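Local atomic coordinates of porin (Rhodobacter capsulatus, PDB entry 2POR), a protein that forms trimeric outer-membrane channels through which small hydrophilic solutes, up to about 0.6 kDa, diffuse passively. Residues 20-25 and 89-94; 250-253 and 259-262; 279-284 and 289-294. One frame throughout, in Å; residues are numbered along the deposited sequence.

In the fold
Each chain of the trimer is a 16-stranded antiparallel barrel, and the three contacts follow one another along it in series, none nested within or crossing another. Contact 1 brings strand 19-34 against the long loop between helix 78-83 and strand 118-125, spanning 63 residues. Contact 2 lies near the turn of the hairpin formed by strands 243-254 and 258-272. Contact 3 closes the last hairpin, of strands 275-284 and 292-300, the latter lying beside the first strand where the barrel seals. Strands 258-272 and 275-284 are neighbours, so contacts 2 and 3 touch through Tyr-262 and Asn-284; contact 1 meets contact 3 at Asp-294.

Contact 1: 20-25 and 89-94; sequences NFSSRS and VGYTDL. With CA (calcium ion), chain D; CA (calcium ion), chain C.
Ser-22 meets Tyr-91 and Thr-92 in a small buried patch where the loop meets the barrel wall. The phenol of Tyr-91 reaches from the loop and points its hydroxyl at the backbone carbonyl of Ser-22, with Tyr-91 OH to Ser-22 O at 2.7 Å. The acceptor lies at the ring edge, in the ring plane; the bond is somewhat doubtful, because the OH also crowds another atom of the model. Alongside it, Ser-22 CB stands 3.3 Å from Tyr-91 OH. Ser-22 OG swings anti to the backbone N (chi1 -171°), which sets it 3.8 Å from the methyl CG2 of Thr-92, while its hydrogen bond goes to Glu-141 of a second subunit. The same Thr-92 methyl sits over the rim of one face of the Tyr-91 ring, and its hydroxyl OG1 turns to Asp-294 on the last strand. Segment 89-94 belongs to the long loop that, as in other porins, folds into the barrel and narrows the pore. A type I turn from Gly-90 to Asp-93 shapes it here, with Asp-93 N bonded to Gly-90 O at 3.2 Å. A calcium ion takes both carboxylate oxygens of Asp-93, at 2.3 Å for OD1, and Asp-95, Asn-100, Asp-101 and two waters also bind it. A different calcium ion, bound 2.2 Å from Asn-20 OD1, joins strand 19-34 to Asn-116, Asp-136, Lys-138 and Gly-140 of the second subunit.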
loop_
_atom_site.group_PDB
_atom_site.type_symbol
_atom_site.label_atom_id
_atom_site.label_comp_id
_atom_site.label_asym_id
_atom_site.label_seq_id
_atom_site.Cartn_x
_atom_site.Cartn_y
_atom_site.Cartn_z
ATOM N N ASN A 20 1.727 -24.334 11.628
ATOM C CA ASN A 20 2.381 -23.472 10.670
ATOM C C ASN A 20 2.918 -22.255 11.411
ATOM O O ASN A 20 2.309 -21.856 12.413
ATOM C CB ASN A 20 1.424 -22.938 9.624
ATOM C CG ASN A 20 1.302 -23.843 8.399
ATOM O OD1 ASN A 20 2.122 -23.771 7.469
ATOM N ND2 ASN A 20 0.212 -24.585 8.413
ATOM N N PHE A 21 3.985 -21.651 10.911
ATOM C CA PHE A 21 4.440 -20.341 11.402
ATOM C C PHE A 21 3.387 -19.312 10.981
ATOM O O PHE A 21 2.830 -19.415 9.878
ATOM C CB PHE A 21 5.793 -19.942 10.774
ATOM C CG PHE A 21 7.023 -20.812 11.049
ATOM C CD1 PHE A 21 7.108 -21.617 12.176
ATOM C CD2 PHE A 21 8.055 -20.767 10.130
ATOM C CE1 PHE A 21 8.242 -22.370 12.348
ATOM C CE2 PHE A 21 9.185 -21.530 10.325
ATOM C CZ PHE A 21 9.269 -22.327 11.433
ATOM N N SER A 22 3.044 -18.315 11.809
ATOM C CA SER A 22 2.075 -17.300 11.462
ATOM C C SER A 22 2.567 -15.975 12.067
ATOM O O SER A 22 2.797 -15.901 13.272
ATOM C CB SER A 22 0.748 -17.672 12.027
ATOM O OG SER A 22 -0.232 -16.792 11.514
ATOM N N SER A 23 2.768 -14.931 11.282
ATOM C CA SER A 23 3.260 -13.656 11.782
ATOM C C SER A 23 2.723 -12.507 10.949
ATOM O O SER A 23 2.184 -12.743 9.860
ATOM C CB SER A 23 4.776 -13.715 11.755
ATOM O OG SER A 23 5.364 -13.786 10.473
ATOM N N ARG A 24 2.732 -11.257 11.402
ATOM C CA ARG A 24 2.328 -10.109 10.612
ATOM C C ARG A 24 2.814 -8.849 11.331
ATOM O O ARG A 24 3.151 -8.932 12.511
ATOM C CB ARG A 24 0.823 -9.954 10.489
ATOM C CG ARG A 24 0.005 -9.606 11.667
ATOM C CD ARG A 24 -1.357 -9.251 11.225
ATOM N NE ARG A 24 -2.070 -8.841 12.430
ATOM C CZ ARG A 24 -3.384 -8.731 12.579
ATOM N NH1 ARG A 24 -4.255 -9.021 11.619
ATOM N NH2 ARG A 24 -3.840 -8.218 13.719
ATOM N N SER A 25 2.840 -7.713 10.673
ATOM C CA SER A 25 3.061 -6.438 11.328
ATOM C C SER A 25 2.178 -5.462 10.588
ATOM O O SER A 25 1.886 -5.619 9.386
ATOM C CB SER A 25 4.551 -6.025 11.277
ATOM O OG SER A 25 5.201 -6.092 10.041
ATOM N N VAL A 89 -9.804 -14.758 21.710
ATOM C CA VAL A 89 -8.921 -15.864 22.006
ATOM C C VAL A 89 -7.892 -16.057 20.911
ATOM O O VAL A 89 -8.241 -15.968 19.721
ATOM C CB VAL A 89 -9.799 -17.127 22.192
ATOM C CG1 VAL A 89 -8.911 -18.368 22.291
ATOM C CG2 VAL A 89 -10.673 -16.960 23.435
ATOM N N GLY A 90 -6.674 -16.368 21.400
ATOM C CA GLY A 90 -5.464 -16.731 20.667
ATOM C C GLY A 90 -4.642 -15.536 20.148
ATOM O O GLY A 90 -5.194 -14.470 19.874
ATOM N N TYR A 91 -3.320 -15.657 19.972
ATOM C CA TYR A 91 -2.524 -14.550 19.471
ATOM C C TYR A 91 -2.887 -14.210 18.045
ATOM O O TYR A 91 -2.649 -13.083 17.648
ATOM C CB TYR A 91 -1.038 -14.887 19.578
ATOM C CG TYR A 91 -0.349 -15.566 18.399
ATOM C CD1 TYR A 91 0.230 -14.802 17.425
ATOM C CD2 TYR A 91 -0.279 -16.942 18.306
ATOM C CE1 TYR A 91 0.867 -15.414 16.374
ATOM C CE2 TYR A 91 0.367 -17.569 17.254
ATOM C CZ TYR A 91 0.927 -16.787 16.300
ATOM O OH TYR A 91 1.548 -17.358 15.233
ATOM N N THR A 92 -3.427 -15.136 17.213
ATOM C CA THR A 92 -3.790 -14.837 15.814
ATOM C C THR A 92 -5.273 -14.471 15.710
ATOM O O THR A 92 -5.719 -14.137 14.624
ATOM C CB THR A 92 -3.509 -16.065 14.861
ATOM O OG1 THR A 92 -4.310 -17.133 15.352
ATOM C CG2 THR A 92 -2.107 -16.578 14.859
ATOM N N ASP A 93 -6.053 -14.468 16.812
ATOM C CA ASP A 93 -7.503 -14.282 16.888
ATOM C C ASP A 93 -8.128 -15.471 16.169
ATOM O O ASP A 93 -8.418 -15.436 14.959
ATOM C CB ASP A 93 -7.962 -12.952 16.235
ATOM C CG ASP A 93 -9.446 -12.653 16.339
ATOM O OD1 ASP A 93 -10.237 -13.340 17.002
ATOM O OD2 ASP A 93 -9.902 -11.685 15.737
ATOM N N LEU A 94 -8.269 -16.571 16.915
ATOM C CA LEU A 94 -8.674 -17.862 16.331
ATOM C C LEU A 94 -10.143 -17.896 15.997
ATOM O O LEU A 94 -10.942 -18.477 16.721
ATOM C CB LEU A 94 -8.383 -19.015 17.283
ATOM C CG LEU A 94 -6.964 -19.382 17.525
ATOM C CD1 LEU A 94 -6.891 -20.334 18.738
ATOM C CD2 LEU A 94 -6.382 -19.982 16.269
HETATM CA CA CA D . 3.399 -22.482 6.253
HETATM CA CA CA C . -12.203 -12.348 16.230
HETATM O O HOH W 1 2.840 -20.451 7.290
HETATM O O HOH W 2 -11.997 -10.461 17.684
HETATM O O HOH W 3 -12.441 -10.703 14.722
#

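Contact 2: 250-253 and 259-262; sequences QVLD and DVTY
Gln-250 lies across the ring of Tyr-262, the two residues forming a hydrogen-bonded pair of antiparallel strands. The side chain starts at CB, 3.8 Å from the centroid of the Tyr-262 ring and 18° off its normal, a CH-pi contact over one face. The extended chain then carries CG to 4.0 Å from Tyr-262 CE2, and CD comes nearer the same carbon. At the tip, NE2 sits 3.5 Å from Tyr-262 CE2 and OE1 3.7 Å from Tyr-262 OH, the amide plane turned 38° from that of the ring. The amide spends its hydrogen bonds on other residues: OE1 on Tyr-200 OH, NE2 on the carbonyls of Gly-99 and Asp-101. Leu-252 N lies at the ring's edge, near its plane, and Leu-252 CB is 4.2 Å from Tyr-262 CE1. An alanine in place of Tyr-262 would remove the ring, probably leaving the Gln-250 side chain without the surface it rests on and a gap beside Leu-252. Gln-250 N to Tyr-262 O, at 2.9 Å, is one of four backbone bonds joining these strands. Strand 243-254 continues the sheet to strand 226-240, Leu-252 touching Ala-231, and strand 258-272 to strand 275-284, with Tyr-262 against Asn-284.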
loop_
_atom_site.group_PDB
_atom_site.type_symbol
_atom_site.label_atom_id
_atom_site.label_comp_id
_atom_site.label_asym_id
_atom_site.label_seq_id
_atom_site.Cartn_x
_atom_site.Cartn_y
_atom_site.Cartn_z
ATOM N N GLN A 250 -20.850 -19.518 22.216
ATOM C CA GLN A 250 -21.917 -18.893 21.480
ATOM C C GLN A 250 -22.668 -20.021 20.781
ATOM O O GLN A 250 -22.083 -21.089 20.517
ATOM C CB GLN A 250 -21.425 -17.978 20.372
ATOM C CG GLN A 250 -20.339 -17.041 20.764
ATOM C CD GLN A 250 -20.263 -15.898 19.794
ATOM O OE1 GLN A 250 -21.244 -15.215 19.551
ATOM N NE2 GLN A 250 -19.136 -15.620 19.175
ATOM N N VAL A 251 -23.957 -19.809 20.541
ATOM C CA VAL A 251 -24.665 -20.739 19.695
ATOM C C VAL A 251 -25.472 -19.916 18.729
ATOM O O VAL A 251 -25.974 -18.806 18.980
ATOM C CB VAL A 251 -25.592 -21.792 20.473
ATOM C CG1 VAL A 251 -25.317 -21.741 21.941
ATOM C CG2 VAL A 251 -27.033 -21.623 20.121
ATOM N N LEU A 252 -25.492 -20.509 17.531
ATOM C CA LEU A 252 -26.261 -19.939 16.445
ATOM C C LEU A 252 -27.214 -21.056 16.044
ATOM O O LEU A 252 -26.758 -22.183 15.850
ATOM C CB LEU A 252 -25.343 -19.597 15.316
ATOM C CG LEU A 252 -25.973 -19.151 14.016
ATOM C CD1 LEU A 252 -26.847 -17.921 14.188
ATOM C CD2 LEU A 252 -24.820 -18.966 13.048
ATOM N N ASP A 253 -28.496 -20.753 15.962
ATOM C CA ASP A 253 -29.527 -21.732 15.682
ATOM C C ASP A 253 -30.418 -21.229 14.544
ATOM O O ASP A 253 -31.250 -20.334 14.772
ATOM C CB ASP A 253 -30.282 -21.912 16.996
ATOM C CG ASP A 253 -31.328 -23.019 17.097
ATOM O OD1 ASP A 253 -31.747 -23.534 16.061
ATOM O OD2 ASP A 253 -31.718 -23.362 18.223
ATOM N N ASP A 259 -27.840 -25.703 13.612
ATOM C CA ASP A 259 -27.395 -24.993 14.792
ATOM C C ASP A 259 -25.935 -25.345 14.994
ATOM O O ASP A 259 -25.450 -26.349 14.464
ATOM C CB ASP A 259 -28.176 -25.390 16.048
ATOM C CG ASP A 259 -28.228 -26.880 16.383
ATOM O OD1 ASP A 259 -27.245 -27.438 16.850
ATOM O OD2 ASP A 259 -29.271 -27.488 16.173
ATOM N N VAL A 260 -25.188 -24.512 15.707
ATOM C CA VAL A 260 -23.801 -24.800 16.018
ATOM C C VAL A 260 -23.536 -24.083 17.352
ATOM O O VAL A 260 -24.149 -23.051 17.661
ATOM C CB VAL A 260 -22.905 -24.274 14.838
ATOM C CG1 VAL A 260 -23.069 -22.769 14.582
ATOM C CG2 VAL A 260 -21.473 -24.656 15.161
ATOM N N THR A 261 -22.698 -24.718 18.161
ATOM C CA THR A 261 -22.162 -24.155 19.382
ATOM C C THR A 261 -20.656 -24.096 19.128
ATOM O O THR A 261 -20.026 -25.083 18.719
ATOM C CB THR A 261 -22.481 -25.062 20.597
ATOM O OG1 THR A 261 -23.908 -25.014 20.749
ATOM C CG2 THR A 261 -21.724 -24.638 21.877
ATOM N N TYR A 262 -20.068 -22.924 19.353
ATOM C CA TYR A 262 -18.655 -22.695 19.091
ATOM C C TYR A 262 -18.109 -21.945 20.308
ATOM O O TYR A 262 -18.833 -21.209 20.998
ATOM C CB TYR A 262 -18.504 -21.891 17.778
ATOM C CG TYR A 262 -19.396 -20.678 17.488
ATOM C CD1 TYR A 262 -20.774 -20.755 17.270
ATOM C CD2 TYR A 262 -18.785 -19.440 17.369
ATOM C CE1 TYR A 262 -21.513 -19.622 16.932
ATOM C CE2 TYR A 262 -19.517 -18.300 17.023
ATOM C CZ TYR A 262 -20.873 -18.395 16.804
ATOM O OH TYR A 262 -21.556 -17.264 16.429
#

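Contact 3: 279-284 and 289-294; sequences GGIADN and SDMVAD. With C8E ((hydroxyethyloxy)tri(ethyloxy)octane), chain F.
Ile-281 packs against both Met-291 and Ala-293 on one face of a beta hairpin, the last of the barrel, whose strands 275-284 and 292-300 run antiparallel. Four backbone bonds hold the pairs Gly-280 with Asp-294 and Ala-282 with Val-292, and side chains pack on both faces of the strand pair. Met-291 leaves its backbone drawn out, CG anti to N (chi1 -175°) and the next torsion extended, which puts SD 3.5 Å from Ile-281 CG1; the bend about CG-SD then turns CE back toward the same carbon, the two side chains crossing at a slant. Ile-281 CD1 is pressed to 3.4 Å from Ala-293 CB, tighter than ordinary van der Waals contact. The same CD1 touches the octyl chain of a bound detergent at C4, 3.7 Å away, consistent with this side facing the membrane. On the opposite face Ala-282 CB meets Val-292 CG2 at 3.8 Å, and Asp-294 reaches inward to the constricting loop, its OD1 accepting from Tyr-91 N. Nearer the turn, the side chain of Asp-283 crosses that of Met-291 at about a right angle, its OD2 3.8 Å from Met-291 CB. Asn-284 tucks CG between its own N and carbonyl carbon (chi1 58°), which brings the amide across to the turn; its ND2 bonds to Arg-97 O, while its OD1 takes Leu-286 N and, at 2.8 Å, the hydroxyl OG of Ser-289.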
loop_
_atom_site.group_PDB
_atom_site.type_symbol
_atom_site.label_atom_id
_atom_site.label_comp_id
_atom_site.label_asym_id
_atom_site.label_seq_id
_atom_site.Cartn_x
_atom_site.Cartn_y
_atom_site.Cartn_z
ATOM N N GLY A 279 -1.951 -17.442 23.917
ATOM C CA GLY A 279 -2.203 -18.749 23.330
ATOM C C GLY A 279 -3.661 -19.076 23.554
ATOM O O GLY A 279 -4.311 -18.455 24.405
ATOM N N GLY A 280 -4.254 -20.019 22.830
ATOM C CA GLY A 280 -5.667 -20.313 23.002
ATOM C C GLY A 280 -6.058 -21.541 22.194
ATOM O O GLY A 280 -5.255 -22.083 21.433
ATOM N N ILE A 281 -7.288 -21.932 22.395
ATOM C CA ILE A 281 -7.848 -23.129 21.822
ATOM C C ILE A 281 -9.234 -22.703 21.361
ATOM O O ILE A 281 -9.880 -21.878 22.021
ATOM C CB ILE A 281 -7.755 -24.169 23.004
ATOM C CG1 ILE A 281 -7.047 -25.294 22.397
ATOM C CG2 ILE A 281 -9.036 -24.651 23.664
ATOM C CD1 ILE A 281 -5.547 -25.107 22.576
ATOM N N ALA A 282 -9.741 -23.175 20.211
ATOM C CA ALA A 282 -11.096 -22.836 19.794
ATOM C C ALA A 282 -11.673 -24.007 18.978
ATOM O O ALA A 282 -10.948 -24.772 18.314
ATOM C CB ALA A 282 -11.131 -21.594 18.905
ATOM N N ASP A 283 -12.993 -24.158 19.032
ATOM C CA ASP A 283 -13.681 -25.214 18.308
ATOM C C ASP A 283 -15.165 -24.986 18.185
ATOM O O ASP A 283 -15.723 -23.981 18.651
ATOM C CB ASP A 283 -13.443 -26.521 19.020
ATOM C CG ASP A 283 -13.508 -27.745 18.122
ATOM O OD1 ASP A 283 -13.748 -27.677 16.899
ATOM O OD2 ASP A 283 -13.282 -28.789 18.715
ATOM N N ASN A 284 -15.827 -25.892 17.482
ATOM C CA ASN A 284 -17.269 -25.859 17.490
ATOM C C ASN A 284 -17.656 -27.326 17.472
ATOM O O ASN A 284 -16.820 -28.217 17.327
ATOM C CB ASN A 284 -17.852 -25.138 16.262
ATOM C CG ASN A 284 -17.454 -25.729 14.935
ATOM O OD1 ASN A 284 -17.476 -26.940 14.713
ATOM N ND2 ASN A 284 -17.037 -24.908 13.999
ATOM N N SER A 289 -15.072 -30.663 12.269
ATOM C CA SER A 289 -14.236 -29.790 13.062
ATOM C C SER A 289 -13.260 -30.363 14.066
ATOM O O SER A 289 -13.622 -30.980 15.079
ATOM C CB SER A 289 -15.154 -28.804 13.763
ATOM O OG SER A 289 -15.859 -28.098 12.738
ATOM N N ASP A 290 -11.981 -30.160 13.716
ATOM C CA ASP A 290 -10.897 -30.461 14.654
ATOM C C ASP A 290 -10.612 -29.088 15.291
ATOM O O ASP A 290 -10.816 -28.047 14.663
ATOM C CB ASP A 290 -9.582 -30.891 14.018
ATOM C CG ASP A 290 -9.670 -31.582 12.669
ATOM O OD1 ASP A 290 -9.691 -30.888 11.632
ATOM O OD2 ASP A 290 -9.686 -32.815 12.697
ATOM N N MET A 291 -10.125 -29.098 16.526
ATOM C CA MET A 291 -9.798 -27.909 17.295
ATOM C C MET A 291 -8.595 -27.183 16.704
ATOM O O MET A 291 -7.592 -27.854 16.362
ATOM C CB MET A 291 -9.481 -28.357 18.681
ATOM C CG MET A 291 -9.226 -27.291 19.719
ATOM S SD MET A 291 -8.566 -28.140 21.173
ATOM C CE MET A 291 -6.959 -28.584 20.566
ATOM N N VAL A 292 -8.743 -25.843 16.580
ATOM C CA VAL A 292 -7.621 -24.977 16.197
ATOM C C VAL A 292 -6.948 -24.467 17.496
ATOM O O VAL A 292 -7.544 -24.471 18.587
ATOM C CB VAL A 292 -8.083 -23.761 15.314
ATOM C CG1 VAL A 292 -8.566 -24.351 14.017
ATOM C CG2 VAL A 292 -9.162 -22.907 15.944
ATOM N N ALA A 293 -5.687 -24.077 17.455
ATOM C CA ALA A 293 -4.968 -23.622 18.635
ATOM C C ALA A 293 -3.827 -22.724 18.182
ATOM O O ALA A 293 -3.435 -22.776 17.001
ATOM C CB ALA A 293 -4.351 -24.797 19.386
ATOM N N ASP A 294 -3.248 -21.871 19.043
ATOM C CA ASP A 294 -2.033 -21.161 18.663
ATOM C C ASP A 294 -1.233 -20.782 19.897
ATOM O O ASP A 294 -1.779 -20.891 21.013
ATOM C CB ASP A 294 -2.384 -19.921 17.857
ATOM C CG ASP A 294 -3.091 -18.766 18.550
ATOM O OD1 ASP A 294 -3.009 -18.560 19.757
ATOM O OD2 ASP A 294 -3.738 -18.015 17.841
HETATM C C1 C8E F . -5.102 -22.525 26.910
HETATM C C2 C8E F . -3.981 -21.657 26.302
HETATM C C3 C8E F . -2.791 -22.401 25.677
HETATM C C4 C8E F . -3.001 -23.044 24.300
HETATM C C5 C8E F . -1.648 -23.594 23.869
HETATM C C6 C8E F . -1.705 -24.468 22.631
HETATM C C7 C8E F . -0.496 -25.419 22.573
HETATM C C8 C8E F . 0.768 -24.855 21.906
HETATM O O9 C8E F . 2.066 -25.433 22.200
HETATM C C10 C8E F . 2.634 -26.383 21.264
HETATM C C11 C8E F . 3.751 -26.037 20.260
HETATM O O12 C8E F . 4.443 -27.159 19.680
HETATM C C13 C8E F . 4.112 -27.475 18.312
HETATM C C14 C8E F . 5.185 -27.711 17.221
HETATM O O15 C8E F . 5.921 -26.648 16.575
HETATM C C16 C8E F . 5.775 -26.668 15.145
HETATM C C17 C8E F . 6.738 -25.876 14.274
HETATM O O18 C8E F . 6.588 -25.908 12.857
HETATM C C19 C8E F . 7.812 -26.332 12.254
HETATM C C20 C8E F . 7.898 -27.752 11.701
HETATM O O21 C8E F . 9.201 -28.127 11.256
#